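Local coordinates for protein peroxidase (Cellulomonas bogoriensis 69B4 = DSM 16987, PDB 6QZO) that binds heme b and probably acts as a dye-decolorizing (DyP-type) peroxidase, using peroxide to oxidise its substrates, at residues Cys32-Ile40 against Val366-Val376. Sequence-based numbering, arbitrary orientation.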
ATOM      1  N   CYS A  32       0.916  14.775  19.593  1.00 22.67           N
ATOM      2  CA  CYS A  32       0.325  15.653  18.555  1.00 22.82           C
ATOM      3  C   CYS A  32       0.384  17.130  19.000  1.00 23.33           C
ATOM      4  O   CYS A  32       0.217  17.996  18.129  1.00 22.72           O
ATOM      5  CB  CYS A  32      -1.109  15.225  18.271  1.00 22.47           C
ATOM      6  SG  CYS A  32      -2.210  15.401  19.701  1.00 23.20           S
ATOM      7  N   HIS A  33       0.656  17.384  20.287  1.00 24.43           N
ATOM      8  CA  HIS A  33       0.797  18.738  20.881  1.00 25.41           C
ATOM      9  C   HIS A  33       2.262  19.178  20.919  1.00 25.67           C
ATOM     10  O   HIS A  33       3.138  18.348  21.256  1.00 26.97           O
ATOM     11  CB  HIS A  33       0.220  18.788  22.303  1.00 26.38           C
ATOM     12  CG  HIS A  33      -1.235  18.480  22.355  1.00 26.13           C
ATOM     13  ND1 HIS A  33      -1.740  17.472  23.150  1.00 26.68           N
ATOM     14  CD2 HIS A  33      -2.280  19.005  21.690  1.00 26.10           C
ATOM     15  CE1 HIS A  33      -3.045  17.401  22.988  1.00 26.58           C
ATOM     16  NE2 HIS A  33      -3.405  18.337  22.096  1.00 26.36           N
ATOM     17  N   GLY A  34       2.500  20.448  20.613  1.00 25.68           N
ATOM     18  CA  GLY A  34       3.809  21.105  20.783  1.00 26.34           C
ATOM     19  C   GLY A  34       3.819  22.468  20.109  1.00 26.38           C
ATOM     20  O   GLY A  34       2.773  22.863  19.569  1.00 25.57           O
ATOM     21  N   GLU A  35       4.961  23.157  20.162  1.00 27.10           N
ATOM     22  CA  GLU A  35       5.286  24.378  19.381  1.00 27.13           C
ATOM     23  C   GLU A  35       4.912  24.137  17.909  1.00 25.93           C
ATOM     24  O   GLU A  35       4.356  25.059  17.285  1.00 25.77           O
ATOM     25  CB  GLU A  35       6.775  24.728  19.569  1.00 28.19           C
ATOM     26  CG  GLU A  35       7.178  26.073  18.981  1.00 28.88           C
ATOM     27  CD  GLU A  35       8.530  26.621  19.417  1.00 30.14           C
ATOM     28  OE1 GLU A  35       9.312  25.867  20.001  1.00 30.40           O
ATOM     29  OE2 GLU A  35       8.848  27.766  19.041  1.00 31.21           O
ATOM     30  N   HIS A  36       5.182  22.945  17.375  1.00 25.05           N
ATOM     31  CA  HIS A  36       4.934  22.610  15.942  1.00 24.20           C
ATOM     32  C   HIS A  36       3.979  21.424  15.826  1.00 23.51           C
ATOM     33  O   HIS A  36       3.858  20.664  16.804  1.00 24.31           O
ATOM     34  CB  HIS A  36       6.253  22.299  15.231  1.00 24.11           C
ATOM     35  CG  HIS A  36       7.387  23.196  15.606  1.00 24.65           C
ATOM     36  ND1 HIS A  36       7.490  24.491  15.137  1.00 24.78           N
ATOM     37  CD2 HIS A  36       8.483  22.976  16.366  1.00 25.37           C
ATOM     38  CE1 HIS A  36       8.605  25.031  15.592  1.00 25.71           C
ATOM     39  NE2 HIS A  36       9.231  24.119  16.358  1.00 25.93           N
ATOM     40  N   GLN A  37       3.341  21.262  14.669  1.00 22.64           N
ATOM     41  CA  GLN A  37       2.592  20.026  14.317  1.00 21.91           C
ATOM     42  C   GLN A  37       3.601  18.876  14.222  1.00 21.74           C
ATOM     43  O   GLN A  37       4.735  19.120  13.798  1.00 22.41           O
ATOM     44  CB  GLN A  37       1.844  20.177  12.991  1.00 21.39           C
ATOM     45  CG  GLN A  37       0.642  21.114  13.053  1.00 21.31           C
ATOM     46  CD  GLN A  37      -0.266  20.976  11.858  1.00 20.68           C
ATOM     47  OE1 GLN A  37      -1.013  20.007  11.736  1.00 20.66           O
ATOM     48  NE2 GLN A  37      -0.210  21.953  10.966  1.00 20.71           N
ATOM     49  N   ALA A  38       3.213  17.669  14.627  1.00 21.27           N
ATOM     50  CA  ALA A  38       4.025  16.447  14.439  1.00 20.54           C
ATOM     51  C   ALA A  38       3.929  16.053  12.963  1.00 19.53           C
ATOM     52  O   ALA A  38       3.054  16.608  12.264  1.00 19.51           O
ATOM     53  CB  ALA A  38       3.525  15.356  15.349  1.00 20.86           C
ATOM     54  N   GLY A  39       4.800  15.155  12.506  1.00 18.52           N
ATOM     55  CA  GLY A  39       4.742  14.597  11.143  1.00 17.74           C
ATOM     56  C   GLY A  39       5.597  15.378  10.176  1.00 17.45           C
ATOM     57  O   GLY A  39       5.475  15.136   8.967  1.00 16.82           O
ATOM     58  N   ILE A  40       6.442  16.274  10.702  1.00 17.63           N
ATOM     59  CA  ILE A  40       7.364  17.136   9.907  1.00 17.59           C
ATOM     60  C   ILE A  40       8.803  16.791  10.289  1.00 17.92           C
ATOM     61  O   ILE A  40       9.520  16.256   9.407  1.00 17.76           O
ATOM     62  CB  ILE A  40       7.016  18.622  10.082  1.00 17.28           C
ATOM     63  CG1 ILE A  40       5.565  18.884   9.663  1.00 16.93           C
ATOM     64  CG2 ILE A  40       7.974  19.495   9.304  1.00 17.27           C
ATOM     65  CD1 ILE A  40       4.998  20.191  10.191  1.00 17.05           C
ATOM     66  N   VAL A 366       1.134  25.488   6.460  1.00 14.14           N
ATOM     67  CA  VAL A 366       1.006  24.542   7.594  1.00 14.36           C
ATOM     68  C   VAL A 366       0.975  25.360   8.877  1.00 15.34           C
ATOM     69  O   VAL A 366       1.979  25.970   9.259  1.00 15.71           O
ATOM     70  CB  VAL A 366       2.165  23.527   7.557  1.00 14.05           C
ATOM     71  CG1 VAL A 366       2.139  22.582   8.746  1.00 14.15           C
ATOM     72  CG2 VAL A 366       2.142  22.746   6.247  1.00 13.53           C
ATOM     73  N   PRO A 367      -0.177  25.412   9.583  1.00 15.91           N
ATOM     74  CA  PRO A 367      -0.239  26.081  10.871  1.00 16.61           C
ATOM     75  C   PRO A 367       0.820  25.537  11.827  1.00 17.19           C
ATOM     76  O   PRO A 367       1.326  24.420  11.616  1.00 17.62           O
ATOM     77  CB  PRO A 367      -1.630  25.749  11.425  1.00 16.59           C
ATOM     78  CG  PRO A 367      -2.443  25.373  10.215  1.00 16.19           C
ATOM     79  CD  PRO A 367      -1.467  24.833   9.193  1.00 15.74           C
ATOM     80  N   GLY A 368       1.111  26.326  12.861  1.00 17.77           N
ATOM     81  CA  GLY A 368       1.947  25.912  13.991  1.00 18.16           C
ATOM     82  C   GLY A 368       1.221  24.845  14.776  1.00 18.25           C
ATOM     83  O   GLY A 368       0.095  24.511  14.388  1.00 18.33           O
ATOM     84  N   GLY A 369       1.854  24.329  15.821  1.00 18.63           N
ATOM     85  CA  GLY A 369       1.256  23.338  16.725  1.00 18.59           C
ATOM     86  C   GLY A 369       0.229  23.980  17.650  1.00 18.84           C
ATOM     87  O   GLY A 369      -0.081  25.193  17.483  1.00 18.78           O
ATOM     88  N   TRP A 370      -0.278  23.177  18.587  1.00 18.82           N
ATOM     89  CA  TRP A 370      -1.329  23.562  19.551  1.00 19.04           C
ATOM     90  C   TRP A 370      -1.177  22.703  20.806  1.00 19.07           C
ATOM     91  O   TRP A 370      -0.447  21.684  20.738  1.00 18.53           O
ATOM     92  CB  TRP A 370      -2.718  23.449  18.902  1.00 18.91           C
ATOM     93  CG  TRP A 370      -3.300  22.073  18.841  1.00 18.76           C
ATOM     94  CD1 TRP A 370      -4.200  21.528  19.715  1.00 18.97           C
ATOM     95  CD2 TRP A 370      -3.103  21.093  17.806  1.00 18.29           C
ATOM     96  NE1 TRP A 370      -4.536  20.258  19.322  1.00 18.70           N
ATOM     97  CE2 TRP A 370      -3.888  19.964  18.150  1.00 18.14           C
ATOM     98  CE3 TRP A 370      -2.316  21.035  16.648  1.00 17.89           C
ATOM     99  CZ2 TRP A 370      -3.904  18.802  17.378  1.00 17.56           C
ATOM    100  CZ3 TRP A 370      -2.342  19.891  15.881  1.00 17.31           C
ATOM    101  CH2 TRP A 370      -3.119  18.787  16.250  1.00 17.22           C
ATOM    102  N   SER A 371      -1.805  23.152  21.897  1.00 19.38           N
ATOM    103  CA  SER A 371      -1.789  22.523  23.240  1.00 19.92           C
ATOM    104  C   SER A 371      -3.198  22.072  23.601  1.00 19.89           C
ATOM    105  O   SER A 371      -4.153  22.541  22.955  1.00 19.59           O
ATOM    106  CB  SER A 371      -1.268  23.481  24.277  1.00 20.57           C
ATOM    107  OG  SER A 371       0.081  23.799  24.004  1.00 20.69           O
ATOM    108  N   ALA A 372      -3.301  21.214  24.613  1.00 20.28           N
ATOM    109  CA  ALA A 372      -4.581  20.700  25.146  1.00 20.42           C
ATOM    110  C   ALA A 372      -5.564  21.869  25.246  1.00 20.75           C
ATOM    111  O   ALA A 372      -5.212  22.840  25.922  1.00 21.62           O
ATOM    112  CB  ALA A 372      -4.335  20.046  26.485  1.00 20.99           C
ATOM    113  N   GLY A 373      -6.710  21.800  24.557  1.00 20.38           N
ATOM    114  CA  GLY A 373      -7.777  22.816  24.630  1.00 20.80           C
ATOM    115  C   GLY A 373      -7.755  23.818  23.482  1.00 20.68           C
ATOM    116  O   GLY A 373      -8.705  24.585  23.363  1.00 20.94           O
ATOM    117  N   GLU A 374      -6.716  23.801  22.646  1.00 20.55           N
ATOM    118  CA  GLU A 374      -6.656  24.598  21.396  1.00 20.40           C
ATOM    119  C   GLU A 374      -7.102  23.700  20.236  1.00 20.02           C
ATOM    120  O   GLU A 374      -7.416  22.531  20.486  1.00 19.96           O
ATOM    121  CB  GLU A 374      -5.250  25.184  21.229  1.00 20.37           C
ATOM    122  CG  GLU A 374      -4.838  26.111  22.369  1.00 21.20           C
ATOM    123  CD  GLU A 374      -3.413  26.654  22.294  1.00 21.50           C
ATOM    124  OE1 GLU A 374      -2.631  26.192  21.437  1.00 20.90           O
ATOM    125  OE2 GLU A 374      -3.102  27.608  23.049  1.00 22.21           O
ATOM    126  N   TYR A 375      -7.144  24.232  19.017  1.00 20.35           N
ATOM    127  CA  TYR A 375      -7.423  23.462  17.776  1.00 20.18           C
ATOM    128  C   TYR A 375      -6.501  23.943  16.651  1.00 20.54           C
ATOM    129  O   TYR A 375      -6.063  25.113  16.644  1.00 21.48           O
ATOM    130  CB  TYR A 375      -8.907  23.528  17.425  1.00 20.30           C
ATOM    131  CG  TYR A 375      -9.400  24.855  16.912  1.00 20.62           C
ATOM    132  CD1 TYR A 375      -9.364  25.155  15.560  1.00 20.49           C
ATOM    133  CD2 TYR A 375      -9.946  25.791  17.766  1.00 21.38           C
ATOM    134  CE1 TYR A 375      -9.846  26.355  15.072  1.00 20.87           C
ATOM    135  CE2 TYR A 375     -10.433  27.001  17.296  1.00 21.65           C
ATOM    136  CZ  TYR A 375     -10.385  27.282  15.945  1.00 21.41           C
ATOM    137  OH  TYR A 375     -10.854  28.472  15.477  1.00 21.87           O
ATOM    138  N   VAL A 376      -6.178  23.035  15.731  1.00 20.84           N
ATOM    139  CA  VAL A 376      -5.196  23.287  14.647  1.00 20.98           C
ATOM    140  C   VAL A 376      -5.752  24.414  13.759  1.00 21.83           C
ATOM    141  O   VAL A 376      -6.914  24.318  13.330  1.00 21.46           O
ATOM    142  CB  VAL A 376      -4.877  22.010  13.856  1.00 20.54           C
ATOM    143  CG1 VAL A 376      -6.092  21.489  13.095  1.00 20.63           C
ATOM    144  CG2 VAL A 376      -3.698  22.223  12.918  1.00 20.05           C
TER
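His33 sets the edge of its imidazole on the indole face of Trp370, an offset T-shaped pair with the ring planes at 88° and His33 CD2 3.5 Å from Trp370 NE1. Cys32 SG lies over the centre of one imidazole face, while the backbone N of Ala372 approaches the rim of the other. Cys32 O rests on the indole face that His33 meets, 3.9 Å from Trp370 CZ3. His33 NE2 and Trp370 NE1 both hydrogen-bond Glu76 OE2, tying the aromatic pair to helix 61-78. Beside the rings the backbones bond twice, Gly34 N to Trp370 O and Gly369 N to Glu35 O (3.0 Å). Gly369 CA packs against Gly34 O at 3.3 Å in a CA-H...O contact. In the DyP fold of two ferredoxin-like halves, the contact joins the loop leading into strand 47-55 of the first half to the one leaving strand 356-366, the last of the second. Gln37, with CG anti to its carbonyl carbon (chi1 -71°) and an extended chain, sends NE2 to Pro367 O in a nearly straight bond of 3.0 Å. Pro367 O lies close to the amide plane, although NE2 sits above the carbonyl plane. Gln37 OE1 accepts from Val103 N, so both amide ends are held; an alanine here would probably leave Pro367 O and Val103 N without these partners. Ile40 CD1 meets Val366 CG1 tip to tip at 4.0 Å.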